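Local coordinates for murein peptide amidase A (Escherichia coli O157:H7, PDB 5HXD), which probably hydrolyses, as a zinc-dependent amidase, the gamma-D-glutamyl-diaminopimelate bond of the murein tripeptide during breakdown of cell-wall peptides, at residues R99-A104 with P136-L141. Residues are numbered along the deposited sequence; the frame is centred on the assembly and turned at random.
Sequences RNFPAA and PETQAL
Thr138 lays its methyl group over one face of the Phe101 ring. Its CG2 stands 3.9 Å from the ring centroid and 18° off the ring normal, which meets the geometry of a CH-pi contact; the methyl is offset toward the rim, nearest CD1. Leu141, three residues along the helix, reaches the same ring at its edge: CD2 lies near the ring plane, 4.0 Å from Phe101 CZ. Pro102 extends the apolar patch, its CD lying 4.1 Å from Thr138 CG2.

Within the M14 zinc carboxypeptidase fold, helix 136-148 leads into strand 153-157, at whose end lies His157, a predicted zinc ligand. The Phe101 side chain is about 8 Å from those of His157 and His49, also a predicted ligand, and about 11 Å from the bound zinc, which places this packing near the metal site but not in direct contact with the zinc.

The hydroxyl branch of Thr138 turns to Asn100: CG2 is anti to the backbone N, and OG1 sits beside that N (chi1 -57°), so the two branches part, the methyl going to the ring and the hydroxyl to the amide. Thr138 OG1 donates to Asn100 OD1 over 3.0 Å, in the carbonyl plane and on a lone pair, with a C=O...donor angle of 120°. The same OD1 also accepts the backbone N-H of Glu135, just ahead of helix 136-148, while ND2 donates to the carbonyl of Thr128. Bonds at both ends of this buried amide would fix its rotation and tie the 99-104 loop to the approach and first turn of the helix. Phe195 meets the Phe101 ring edge-to-face, and Trp198 of helix 195-201 touches both Phe101 and Pro102.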
ATOM      1  N   ARG A  99      16.878  -7.664   3.663  1.00 38.32           N
ATOM      2  CA  ARG A  99      18.153  -7.978   4.305  1.00 39.03           C
ATOM      3  C   ARG A  99      18.012  -9.337   4.955  1.00 39.51           C
ATOM      4  O   ARG A  99      18.930  -9.803   5.629  1.00 45.17           O
ATOM      5  CB  ARG A  99      18.565  -6.931   5.357  1.00 39.39           C
ATOM      6  CG  ARG A  99      18.709  -5.510   4.845  1.00 38.78           C
ATOM      7  CD  ARG A  99      19.850  -5.380   3.866  1.00 35.95           C
ATOM      8  NE  ARG A  99      19.974  -4.022   3.370  1.00 38.08           N
ATOM      9  CZ  ARG A  99      19.224  -3.498   2.403  1.00 42.05           C
ATOM     10  NH1 ARG A  99      18.274  -4.221   1.815  1.00 39.66           N
ATOM     11  NH2 ARG A  99      19.413  -2.234   2.038  1.00 42.52           N
ATOM     12  N   ASN A 100      16.860  -9.969   4.734  1.00 36.20           N
ATOM     13  CA  ASN A 100      16.509 -11.243   5.370  1.00 39.12           C
ATOM     14  C   ASN A 100      16.692 -12.532   4.512  1.00 43.68           C
ATOM     15  O   ASN A 100      16.390 -13.633   4.973  1.00 43.87           O
ATOM     16  CB  ASN A 100      15.053 -11.159   5.854  1.00 37.25           C
ATOM     17  CG  ASN A 100      14.726 -12.176   6.945  1.00 44.94           C
ATOM     18  OD1 ASN A 100      13.779 -12.962   6.815  1.00 43.59           O
ATOM     19  ND2 ASN A 100      15.511 -12.167   8.025  1.00 43.99           N
ATOM     20  N   PHE A 101      17.184 -12.424   3.282  1.00 38.88           N
ATOM     21  CA  PHE A 101      17.270 -13.610   2.437  1.00 38.40           C
ATOM     22  C   PHE A 101      18.532 -14.421   2.736  1.00 42.67           C
ATOM     23  O   PHE A 101      19.624 -13.860   2.882  1.00 38.39           O
ATOM     24  CB  PHE A 101      17.204 -13.223   0.954  1.00 38.89           C
ATOM     25  CG  PHE A 101      15.825 -12.853   0.491  1.00 37.37           C
ATOM     26  CD1 PHE A 101      15.013 -13.794  -0.128  1.00 37.67           C
ATOM     27  CD2 PHE A 101      15.328 -11.576   0.693  1.00 37.41           C
ATOM     28  CE1 PHE A 101      13.723 -13.475  -0.553  1.00 35.38           C
ATOM     29  CE2 PHE A 101      14.041 -11.242   0.272  1.00 39.94           C
ATOM     30  CZ  PHE A 101      13.235 -12.207  -0.358  1.00 38.51           C
ATOM     31  N   PRO A 102      18.384 -15.759   2.818  1.00 44.60           N
ATOM     32  CA  PRO A 102      19.466 -16.682   3.189  1.00 41.04           C
ATOM     33  C   PRO A 102      20.628 -16.742   2.182  1.00 42.50           C
ATOM     34  O   PRO A 102      21.274 -17.781   2.065  1.00 45.09           O
ATOM     35  CB  PRO A 102      18.754 -18.031   3.271  1.00 42.93           C
ATOM     36  CG  PRO A 102      17.572 -17.884   2.374  1.00 45.51           C
ATOM     37  CD  PRO A 102      17.119 -16.474   2.568  1.00 38.92           C
ATOM     38  N   ALA A 103      20.890 -15.640   1.488  1.00 38.23           N
ATOM     39  CA  ALA A 103      22.114 -15.463   0.714  1.00 42.63           C
ATOM     40  C   ALA A 103      23.362 -15.706   1.565  1.00 44.73           C
ATOM     41  O   ALA A 103      23.297 -15.691   2.798  1.00 46.18           O
ATOM     42  CB  ALA A 103      22.155 -14.069   0.120  1.00 40.17           C
ATOM     43  N   ALA A 104      24.502 -15.934   0.916  1.00 42.17           N
ATOM     44  CA  ALA A 104      25.727 -16.183   1.669  1.00 43.80           C
ATOM     45  C   ALA A 104      26.129 -14.933   2.467  1.00 44.88           C
ATOM     46  O   ALA A 104      26.639 -15.037   3.583  1.00 45.46           O
ATOM     47  CB  ALA A 104      26.856 -16.629   0.747  1.00 40.51           C
ATOM     48  N   PRO A 136       8.644 -15.393   7.668  1.00 39.60           N
ATOM     49  CA  PRO A 136       7.730 -16.244   6.902  1.00 38.67           C
ATOM     50  C   PRO A 136       7.536 -15.742   5.477  1.00 40.50           C
ATOM     51  O   PRO A 136       7.547 -16.563   4.561  1.00 42.42           O
ATOM     52  CB  PRO A 136       6.415 -16.183   7.698  1.00 32.95           C
ATOM     53  CG  PRO A 136       6.534 -15.030   8.593  1.00 38.63           C
ATOM     54  CD  PRO A 136       7.990 -14.787   8.840  1.00 37.86           C
ATOM     55  N   GLU A 137       7.374 -14.434   5.296  1.00 37.47           N
ATOM     56  CA  GLU A 137       7.343 -13.846   3.965  1.00 35.05           C
ATOM     57  C   GLU A 137       8.571 -14.229   3.141  1.00 42.17           C
ATOM     58  O   GLU A 137       8.467 -14.436   1.938  1.00 42.93           O
ATOM     59  CB  GLU A 137       7.257 -12.325   4.046  1.00 38.07           C
ATOM     60  CG  GLU A 137       5.971 -11.774   4.614  1.00 34.04           C
ATOM     61  CD  GLU A 137       6.000 -11.641   6.117  1.00 34.79           C
ATOM     62  OE1 GLU A 137       7.036 -11.954   6.738  1.00 38.63           O
ATOM     63  OE2 GLU A 137       4.972 -11.230   6.681  1.00 35.86           O
ATOM     64  N   THR A 138       9.737 -14.317   3.782  1.00 39.98           N
ATOM     65  CA  THR A 138      10.971 -14.629   3.061  1.00 39.94           C
ATOM     66  C   THR A 138      11.054 -16.092   2.634  1.00 43.55           C
ATOM     67  O   THR A 138      11.384 -16.417   1.487  1.00 43.68           O
ATOM     68  CB  THR A 138      12.197 -14.322   3.911  1.00 41.71           C
ATOM     69  OG1 THR A 138      12.160 -12.942   4.302  1.00 37.70           O
ATOM     70  CG2 THR A 138      13.489 -14.654   3.132  1.00 35.57           C
ATOM     71  N   GLN A 139      10.767 -16.973   3.582  1.00 42.70           N
ATOM     72  CA  GLN A 139      10.766 -18.396   3.323  1.00 42.93           C
ATOM     73  C   GLN A 139       9.780 -18.751   2.236  1.00 40.27           C
ATOM     74  O   GLN A 139      10.116 -19.498   1.322  1.00 41.81           O
ATOM     75  CB  GLN A 139      10.468 -19.166   4.609  1.00 38.19           C
ATOM     76  CG  GLN A 139      11.688 -19.202   5.526  1.00 46.65           C
ATOM     77  CD  GLN A 139      11.346 -19.412   6.993  1.00 56.42           C
ATOM     78  OE1 GLN A 139      10.266 -19.902   7.331  1.00 62.79           O
ATOM     79  NE2 GLN A 139      12.276 -19.045   7.875  1.00 55.24           N
ATOM     80  N   ALA A 140       8.579 -18.196   2.323  1.00 38.38           N
ATOM     81  CA  ALA A 140       7.529 -18.524   1.379  1.00 36.64           C
ATOM     82  C   ALA A 140       7.932 -18.172  -0.045  1.00 40.15           C
ATOM     83  O   ALA A 140       7.739 -18.970  -0.962  1.00 39.28           O
ATOM     84  CB  ALA A 140       6.264 -17.834   1.746  1.00 37.40           C
ATOM     85  N   LEU A 141       8.494 -16.986  -0.231  1.00 40.55           N
ATOM     86  CA  LEU A 141       8.935 -16.602  -1.563  1.00 40.67           C
ATOM     87  C   LEU A 141      10.085 -17.487  -2.040  1.00 39.72           C
ATOM     88  O   LEU A 141      10.137 -17.832  -3.201  1.00 43.72           O
ATOM     89  CB  LEU A 141       9.366 -15.134  -1.609  1.00 36.95           C
ATOM     90  CG  LEU A 141       9.654 -14.630  -3.032  1.00 34.12           C
ATOM     91  CD1 LEU A 141       8.366 -14.493  -3.821  1.00 37.33           C
ATOM     92  CD2 LEU A 141      10.432 -13.328  -3.044  1.00 36.42           C
TER